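PDB 2R5U: replicative DNA helicase DnaB, 1st part, which probably unwinds duplex DNA ahead of the replisome as a hexameric, ATP-driven 5'-3' helicase, of which this chain is the N-terminal domain. Local coordinates for residues D59-A64 with L131-V136; L73-R78 with V85-E90. All blocks are in the same frame, centred on the assembly; numbering follows the deposited sequence.

Contact 1. Residues D59-A64 with L131-V136; sequences DFYRPA and LLRRLV
Arg133 and Arg134, neighbours on helix 119-147, both reach Asp59 in the loop that leads into helix 63-77. The loop is held by two consecutive arginines on the first helix of the helical hairpin, helices 119-147 and 155-169, of the N-terminal domain of DnaB, which joins the globular bundle to that hairpin. The chain of Arg133 bends at CG-CD (chi3 -6°), turning the guanidinium in toward the loop backbone. NH2 donates to the carbonyl O of Asp59 at 2.9 Å, with an N-H...O angle of 148°. The oxygen lies near the guanidinium plane, yet the donor stands well above the carbonyl plane. A water closes the ring: it donates to Asp59 O at 2.6 Å and accepts from Arg133 NH1 at 3.1 Å. NH1 also binds the carbonyl of Pro28, so the same guanidinium ties down the N-terminal segment. CB of Tyr61 sits over the centre of one guanidinium face, 4.0 Å from CZ of Arg133; the two side chains cross at about a right angle, ring and guanidinium planes 62° apart, with CD2 of Tyr61 3.6 Å from CD of Arg133. The Tyr61 backbone N is itself held by Glu34. One residue on, Arg134 stretches out from CG to NE and gives NH2 to the carbonyl of Pro57, while Arg56 N holds OD2 of Asp59. The other carboxylate oxygen, OD1, hangs over a face of the Arg134 guanidinium, 3.3 Å from NH2, a salt bridge of charges alone to which no N-H points.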
ATOM      1  N   ASP B  59      -8.372  -6.052  28.555  1.00 33.04           N
ATOM      2  CA  ASP B  59      -7.852  -6.320  29.909  1.00 32.15           C
ATOM      3  C   ASP B  59      -7.105  -7.662  30.086  1.00 31.14           C
ATOM      4  O   ASP B  59      -6.303  -7.836  31.016  1.00 30.00           O
ATOM      5  CB  ASP B  59      -8.963  -6.165  30.950  1.00 32.82           C
ATOM      6  CG  ASP B  59      -9.229  -4.693  31.335  1.00 34.89           C
ATOM      7  OD1 ASP B  59      -8.460  -3.785  30.935  1.00 35.03           O
ATOM      8  OD2 ASP B  59     -10.219  -4.450  32.051  1.00 37.97           O
ATOM      9  N   PHE B  60      -7.346  -8.601  29.187  1.00 30.17           N
ATOM     10  CA  PHE B  60      -6.684  -9.900  29.283  1.00 30.48           C
ATOM     11  C   PHE B  60      -5.301  -9.803  28.650  1.00 30.64           C
ATOM     12  O   PHE B  60      -5.177  -9.291  27.550  1.00 30.18           O
ATOM     13  CB  PHE B  60      -7.526 -10.973  28.597  1.00 29.25           C
ATOM     14  CG  PHE B  60      -8.737 -11.360  29.394  1.00 29.20           C
ATOM     15  CD1 PHE B  60      -9.904 -10.613  29.303  1.00 26.48           C
ATOM     16  CD2 PHE B  60      -8.681 -12.425  30.295  1.00 28.68           C
ATOM     17  CE1 PHE B  60     -11.032 -10.954  30.068  1.00 26.12           C
ATOM     18  CE2 PHE B  60      -9.796 -12.771  31.064  1.00 27.53           C
ATOM     19  CZ  PHE B  60     -10.978 -12.029  30.932  1.00 28.14           C
ATOM     20  N   TYR B  61      -4.279 -10.263  29.363  1.00 31.89           N
ATOM     21  CA  TYR B  61      -2.926 -10.304  28.808  1.00 33.01           C
ATOM     22  C   TYR B  61      -2.821 -11.318  27.677  1.00 33.08           C
ATOM     23  O   TYR B  61      -2.278 -11.020  26.611  1.00 32.41           O
ATOM     24  CB  TYR B  61      -1.871 -10.618  29.880  1.00 34.04           C
ATOM     25  CG  TYR B  61      -0.470 -10.671  29.286  1.00 36.05           C
ATOM     26  CD1 TYR B  61       0.244 -11.864  29.242  1.00 37.46           C
ATOM     27  CD2 TYR B  61       0.113  -9.527  28.711  1.00 38.16           C
ATOM     28  CE1 TYR B  61       1.530 -11.915  28.671  1.00 38.94           C
ATOM     29  CE2 TYR B  61       1.386  -9.564  28.130  1.00 38.39           C
ATOM     30  CZ  TYR B  61       2.088 -10.759  28.117  1.00 38.68           C
ATOM     31  OH  TYR B  61       3.347 -10.803  27.552  1.00 38.37           O
ATOM     32  N   ARG B  62      -3.325 -12.527  27.909  1.00 33.30           N
ATOM     33  CA  ARG B  62      -3.223 -13.585  26.899  1.00 34.21           C
ATOM     34  C   ARG B  62      -4.274 -13.405  25.796  1.00 33.39           C
ATOM     35  O   ARG B  62      -5.465 -13.337  26.103  1.00 33.36           O
ATOM     36  CB  ARG B  62      -3.387 -14.950  27.564  1.00 35.00           C
ATOM     37  CG  ARG B  62      -2.615 -16.047  26.870  1.00 39.73           C
ATOM     38  CD  ARG B  62      -3.032 -17.389  27.379  1.00 46.31           C
ATOM     39  NE  ARG B  62      -3.569 -18.262  26.334  1.00 51.81           N
ATOM     40  CZ  ARG B  62      -2.845 -19.142  25.642  1.00 53.85           C
ATOM     41  NH1 ARG B  62      -3.428 -19.914  24.730  1.00 54.11           N
ATOM     42  NH2 ARG B  62      -1.535 -19.260  25.867  1.00 55.80           N
ATOM     43  N   PRO B  63      -3.842 -13.312  24.521  1.00 33.10           N
ATOM     44  CA  PRO B  63      -4.756 -13.182  23.372  1.00 32.26           C
ATOM     45  C   PRO B  63      -5.883 -14.247  23.303  1.00 31.44           C
ATOM     46  O   PRO B  63      -7.027 -13.895  23.034  1.00 31.44           O
ATOM     47  CB  PRO B  63      -3.814 -13.303  22.164  1.00 33.05           C
ATOM     48  CG  PRO B  63      -2.501 -12.825  22.672  1.00 33.00           C
ATOM     49  CD  PRO B  63      -2.426 -13.286  24.088  1.00 33.31           C
ATOM     50  N   ALA B  64      -5.568 -15.517  23.556  1.00 30.65           N
ATOM     51  CA  ALA B  64      -6.596 -16.562  23.602  1.00 29.79           C
ATOM     52  C   ALA B  64      -7.712 -16.236  24.612  1.00 29.20           C
ATOM     53  O   ALA B  64      -8.882 -16.470  24.330  1.00 29.05           O
ATOM     54  CB  ALA B  64      -5.979 -17.929  23.916  1.00 29.45           C
ATOM     55  N   LEU B 131      -4.707  -2.424  34.738  1.00 33.88           N
ATOM     56  CA  LEU B 131      -4.362  -1.026  35.097  1.00 34.54           C
ATOM     57  C   LEU B 131      -2.849  -0.805  35.082  1.00 35.23           C
ATOM     58  O   LEU B 131      -2.345   0.065  34.357  1.00 35.37           O
ATOM     59  CB  LEU B 131      -4.960  -0.621  36.447  1.00 34.72           C
ATOM     60  CG  LEU B 131      -4.969   0.878  36.807  1.00 35.78           C
ATOM     61  CD1 LEU B 131      -5.444   1.722  35.614  1.00 38.27           C
ATOM     62  CD2 LEU B 131      -5.856   1.141  38.006  1.00 35.02           C
ATOM     63  N   LEU B 132      -2.139  -1.630  35.844  1.00 35.24           N
ATOM     64  CA  LEU B 132      -0.686  -1.604  35.912  1.00 36.62           C
ATOM     65  C   LEU B 132       0.042  -1.817  34.578  1.00 36.87           C
ATOM     66  O   LEU B 132       1.016  -1.100  34.284  1.00 37.54           O
ATOM     67  CB  LEU B 132      -0.192  -2.585  36.972  1.00 36.51           C
ATOM     68  CG  LEU B 132      -0.636  -2.296  38.404  1.00 37.40           C
ATOM     69  CD1 LEU B 132      -0.317  -3.486  39.295  1.00 37.64           C
ATOM     70  CD2 LEU B 132       0.037  -1.013  38.935  1.00 38.73           C
ATOM     71  N   ARG B 133      -0.422  -2.771  33.770  1.00 36.80           N
ATOM     72  CA  ARG B 133       0.111  -2.964  32.421  1.00 37.07           C
ATOM     73  C   ARG B 133      -0.068  -1.757  31.523  1.00 37.63           C
ATOM     74  O   ARG B 133       0.837  -1.420  30.770  1.00 37.57           O
ATOM     75  CB  ARG B 133      -0.504  -4.181  31.709  1.00 36.86           C
ATOM     76  CG  ARG B 133       0.489  -5.250  31.388  1.00 37.23           C
ATOM     77  CD  ARG B 133       0.004  -6.380  30.450  1.00 36.02           C
ATOM     78  NE  ARG B 133      -1.420  -6.378  30.079  1.00 33.38           N
ATOM     79  CZ  ARG B 133      -2.440  -6.770  30.852  1.00 31.30           C
ATOM     80  NH1 ARG B 133      -2.257  -7.195  32.100  1.00 27.81           N
ATOM     81  NH2 ARG B 133      -3.672  -6.720  30.356  1.00 28.45           N
ATOM     82  N   ARG B 134      -1.245  -1.142  31.565  1.00 38.30           N
ATOM     83  CA  ARG B 134      -1.504   0.054  30.765  1.00 39.69           C
ATOM     84  C   ARG B 134      -0.629   1.232  31.185  1.00 39.96           C
ATOM     85  O   ARG B 134      -0.280   2.076  30.356  1.00 40.09           O
ATOM     86  CB  ARG B 134      -2.988   0.428  30.787  1.00 40.29           C
ATOM     87  CG  ARG B 134      -3.756  -0.333  29.719  1.00 43.22           C
ATOM     88  CD  ARG B 134      -5.261  -0.244  29.845  1.00 49.30           C
ATOM     89  NE  ARG B 134      -5.881  -1.299  29.032  1.00 53.56           N
ATOM     90  CZ  ARG B 134      -7.184  -1.424  28.797  1.00 55.00           C
ATOM     91  NH1 ARG B 134      -8.049  -0.550  29.305  1.00 56.84           N
ATOM     92  NH2 ARG B 134      -7.624  -2.426  28.044  1.00 55.26           N
ATOM     93  N   LEU B 135      -0.267   1.256  32.462  1.00 40.14           N
ATOM     94  CA  LEU B 135       0.643   2.254  33.011  1.00 40.96           C
ATOM     95  C   LEU B 135       2.063   2.046  32.480  1.00 40.90           C
ATOM     96  O   LEU B 135       2.671   2.978  31.959  1.00 40.78           O
ATOM     97  CB  LEU B 135       0.602   2.206  34.532  1.00 40.66           C
ATOM     98  CG  LEU B 135       0.885   3.468  35.337  1.00 43.07           C
ATOM     99  CD1 LEU B 135       0.160   4.692  34.769  1.00 43.22           C
ATOM    100  CD2 LEU B 135       0.481   3.218  36.762  1.00 41.46           C
ATOM    101  N   VAL B 136       2.573   0.819  32.591  1.00 40.73           N
ATOM    102  CA  VAL B 136       3.824   0.433  31.939  1.00 40.18           C
ATOM    103  C   VAL B 136       3.833   0.796  30.447  1.00 40.19           C
ATOM    104  O   VAL B 136       4.765   1.459  29.968  1.00 39.83           O
ATOM    105  CB  VAL B 136       4.132  -1.073  32.143  1.00 40.21           C
ATOM    106  CG1 VAL B 136       5.273  -1.526  31.240  1.00 39.98           C
ATOM    107  CG2 VAL B 136       4.461  -1.351  33.586  1.00 39.37           C
TER
HETATM  108  O   HOH W   1      -4.928  -8.174  33.209  1.00 27.26           O

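Contact 2. Residues L73-R78 with V85-E90; sequences LDLYGR and VTVAAE
Leu75 drives one methyl, CD1, against the first turns of helix 84-93, where Thr86, Val87 and Glu90 receive it. This is the packing of two helices joined by a short loop and crossing steeply: the local axes pass 10.3 Å apart and their directions differ by 113°. With CG anti to its carbonyl carbon and the second torsion extended, Leu75 carries CD1 to 3.4 Å from the backbone O of Thr86 and 3.7 Å from CG2 of Val87. OG1 of Thr86 lies beside the same methyl and is hydrogen-bonded to the carbonyl of Pro81 in the connecting loop. Farther along, Glu90 leaves its helix with CG anti to the backbone N, then folds at chi2 (67°), which turns its carboxylate toward the end of helix 63-77. Arg78 comes from the opposite direction and forms a salt bridge, NH2 of Arg78 to OE1 of Glu90 at 2.6 Å. The oxygen lies near the guanidinium plane at its edge, although the two flat groups are 57° apart. OE1 also pairs with Arg93, and Arg78 NH1 with Glu80. Asp74 crosses Glu90 at about a right angle, and the two carboxylates stack nearly parallel, OD2 of Asp74 3.8 Å from OE2 of Glu90. Arg94 bridges this like-charged pair, its NH2 on OD1 of Asp74 and its NE on OE2 of Glu90. Arg78, Arg93 and Arg94 thus pair with these acids, which probably offsets the repulsion between the two carboxylates and would favour both staying ionised beside the apolar contact of Leu75 with Val87.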
ATOM      1  N   LEU B  73     -19.040 -12.149  25.680  1.00 27.55           N
ATOM      2  CA  LEU B  73     -19.714 -10.859  25.670  1.00 30.02           C
ATOM      3  C   LEU B  73     -20.596 -10.703  24.433  1.00 30.53           C
ATOM      4  O   LEU B  73     -21.677 -10.124  24.520  1.00 30.76           O
ATOM      5  CB  LEU B  73     -18.714  -9.708  25.748  1.00 30.36           C
ATOM      6  CG  LEU B  73     -17.961  -9.443  27.051  1.00 33.59           C
ATOM      7  CD1 LEU B  73     -17.735  -7.941  27.109  1.00 36.03           C
ATOM      8  CD2 LEU B  73     -18.662  -9.934  28.324  1.00 36.31           C
ATOM      9  N   ASP B  74     -20.128 -11.201  23.283  1.00 31.06           N
ATOM     10  CA  ASP B  74     -20.941 -11.193  22.047  1.00 32.46           C
ATOM     11  C   ASP B  74     -22.292 -11.873  22.243  1.00 31.46           C
ATOM     12  O   ASP B  74     -23.339 -11.325  21.869  1.00 32.06           O
ATOM     13  CB  ASP B  74     -20.216 -11.886  20.897  1.00 33.28           C
ATOM     14  CG  ASP B  74     -19.873 -10.944  19.779  1.00 39.01           C
ATOM     15  OD1 ASP B  74     -18.830 -10.251  19.882  1.00 43.99           O
ATOM     16  OD2 ASP B  74     -20.661 -10.898  18.791  1.00 42.60           O
ATOM     17  N   LEU B  75     -22.249 -13.072  22.817  1.00 30.06           N
ATOM     18  CA  LEU B  75     -23.436 -13.867  23.107  1.00 29.43           C
ATOM     19  C   LEU B  75     -24.345 -13.194  24.135  1.00 29.46           C
ATOM     20  O   LEU B  75     -25.546 -13.072  23.929  1.00 27.93           O
ATOM     21  CB  LEU B  75     -23.023 -15.262  23.577  1.00 29.48           C
ATOM     22  CG  LEU B  75     -22.470 -16.177  22.467  1.00 28.93           C
ATOM     23  CD1 LEU B  75     -21.829 -17.417  23.063  1.00 26.96           C
ATOM     24  CD2 LEU B  75     -23.578 -16.565  21.504  1.00 27.77           C
ATOM     25  N   TYR B  76     -23.744 -12.749  25.236  1.00 29.14           N
ATOM     26  CA  TYR B  76     -24.464 -12.096  26.321  1.00 31.07           C
ATOM     27  C   TYR B  76     -25.181 -10.801  25.864  1.00 31.32           C
ATOM     28  O   TYR B  76     -26.321 -10.550  26.259  1.00 31.64           O
ATOM     29  CB  TYR B  76     -23.485 -11.847  27.467  1.00 30.48           C
ATOM     30  CG  TYR B  76     -24.000 -11.083  28.666  1.00 30.41           C
ATOM     31  CD1 TYR B  76     -24.658 -11.739  29.712  1.00 31.65           C
ATOM     32  CD2 TYR B  76     -23.741  -9.721  28.798  1.00 30.26           C
ATOM     33  CE1 TYR B  76     -25.088 -11.034  30.842  1.00 32.18           C
ATOM     34  CE2 TYR B  76     -24.164  -9.009  29.909  1.00 30.01           C
ATOM     35  CZ  TYR B  76     -24.838  -9.666  30.919  1.00 31.01           C
ATOM     36  OH  TYR B  76     -25.233  -8.940  32.012  1.00 34.75           O
ATOM     37  N   GLY B  77     -24.510  -9.995  25.040  1.00 32.38           N
ATOM     38  CA  GLY B  77     -25.096  -8.771  24.479  1.00 34.44           C
ATOM     39  C   GLY B  77     -26.273  -9.050  23.551  1.00 35.62           C
ATOM     40  O   GLY B  77     -27.084  -8.170  23.289  1.00 36.43           O
ATOM     41  N   ARG B  78     -26.362 -10.291  23.080  1.00 36.16           N
ATOM     42  CA  ARG B  78     -27.451 -10.747  22.232  1.00 37.29           C
ATOM     43  C   ARG B  78     -28.541 -11.487  22.973  1.00 36.87           C
ATOM     44  O   ARG B  78     -29.491 -11.948  22.359  1.00 37.21           O
ATOM     45  CB  ARG B  78     -26.901 -11.629  21.120  1.00 37.42           C
ATOM     46  CG  ARG B  78     -26.360 -10.846  19.957  1.00 40.51           C
ATOM     47  CD  ARG B  78     -26.062 -11.765  18.797  1.00 44.99           C
ATOM     48  NE  ARG B  78     -24.745 -12.377  18.919  1.00 48.49           N
ATOM     49  CZ  ARG B  78     -24.492 -13.660  18.689  1.00 50.58           C
ATOM     50  NH1 ARG B  78     -25.473 -14.481  18.334  1.00 52.58           N
ATOM     51  NH2 ARG B  78     -23.260 -14.128  18.826  1.00 50.73           N
ATOM     52  N   VAL B  85     -20.750 -25.017  24.578  1.00 27.17           N
ATOM     53  CA  VAL B  85     -21.249 -25.241  23.211  1.00 27.63           C
ATOM     54  C   VAL B  85     -21.472 -23.945  22.434  1.00 27.06           C
ATOM     55  O   VAL B  85     -20.967 -23.812  21.313  1.00 27.26           O
ATOM     56  CB  VAL B  85     -22.546 -26.129  23.235  1.00 27.80           C
ATOM     57  CG1 VAL B  85     -23.148 -26.294  21.817  1.00 28.01           C
ATOM     58  CG2 VAL B  85     -22.209 -27.509  23.851  1.00 28.59           C
ATOM     59  N   THR B  86     -22.199 -22.992  23.016  1.00 26.27           N
ATOM     60  CA  THR B  86     -22.532 -21.763  22.286  1.00 26.76           C
ATOM     61  C   THR B  86     -21.295 -20.852  22.080  1.00 26.29           C
ATOM     62  O   THR B  86     -21.193 -20.146  21.066  1.00 26.40           O
ATOM     63  CB  THR B  86     -23.657 -20.958  22.945  1.00 26.75           C
ATOM     64  OG1 THR B  86     -23.261 -20.575  24.280  1.00 27.69           O
ATOM     65  CG2 THR B  86     -24.972 -21.769  22.977  1.00 27.81           C
ATOM     66  N   VAL B  87     -20.352 -20.920  23.017  1.00 26.50           N
ATOM     67  CA  VAL B  87     -19.110 -20.143  22.948  1.00 25.98           C
ATOM     68  C   VAL B  87     -18.110 -20.728  21.929  1.00 25.64           C
ATOM     69  O   VAL B  87     -17.502 -19.973  21.172  1.00 26.12           O
ATOM     70  CB  VAL B  87     -18.457 -19.945  24.348  1.00 25.55           C
ATOM     71  CG1 VAL B  87     -17.037 -19.293  24.217  1.00 26.26           C
ATOM     72  CG2 VAL B  87     -19.329 -19.082  25.235  1.00 27.83           C
ATOM     73  N   ALA B  88     -17.932 -22.052  21.915  1.00 26.53           N
ATOM     74  CA  ALA B  88     -17.109 -22.720  20.900  1.00 27.01           C
ATOM     75  C   ALA B  88     -17.592 -22.422  19.475  1.00 28.09           C
ATOM     76  O   ALA B  88     -16.779 -22.277  18.543  1.00 27.14           O
ATOM     77  CB  ALA B  88     -17.048 -24.251  21.137  1.00 27.09           C
ATOM     78  N   ALA B  89     -18.911 -22.327  19.315  1.00 27.98           N
ATOM     79  CA  ALA B  89     -19.499 -22.006  18.023  1.00 28.40           C
ATOM     80  C   ALA B  89     -19.302 -20.532  17.655  1.00 28.75           C
ATOM     81  O   ALA B  89     -19.067 -20.219  16.489  1.00 28.54           O
ATOM     82  CB  ALA B  89     -20.990 -22.384  17.998  1.00 27.70           C
ATOM     83  N   GLU B  90     -19.430 -19.630  18.630  1.00 29.38           N
ATOM     84  CA  GLU B  90     -19.139 -18.216  18.409  1.00 30.38           C
ATOM     85  C   GLU B  90     -17.659 -18.020  18.035  1.00 31.11           C
ATOM     86  O   GLU B  90     -17.359 -17.307  17.075  1.00 30.76           O
ATOM     87  CB  GLU B  90     -19.550 -17.357  19.622  1.00 30.65           C
ATOM     88  CG  GLU B  90     -19.109 -15.886  19.554  1.00 33.59           C
ATOM     89  CD  GLU B  90     -19.789 -15.088  18.451  1.00 38.82           C
ATOM     90  OE1 GLU B  90     -20.994 -15.314  18.220  1.00 39.92           O
ATOM     91  OE2 GLU B  90     -19.120 -14.226  17.818  1.00 42.02           O
TER

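How the contacts relate
Helix 63-77 links the two contacts: contact 1 fastens the loop leading into its N-terminal end, and contact 2 packs its last turn and the residue that follows against helix 84-93. Both segments of contact 2 fall between those of contact 1 in sequence. The contacts lie about 23 Å apart between centres and about 8 Å between nearest atoms, without touching. The centre of contact 1 is about 7 Å from that of the chain, that of contact 2 about 16 Å. Leu132, Leu135 and Val136 pack on a second subunit of the hexamer, whereas Val85, Thr86 and Ala89 pack on a third. Helix 63-77 connects two contacts whose partner helices, 119-147 and 84-93, touch different subunits.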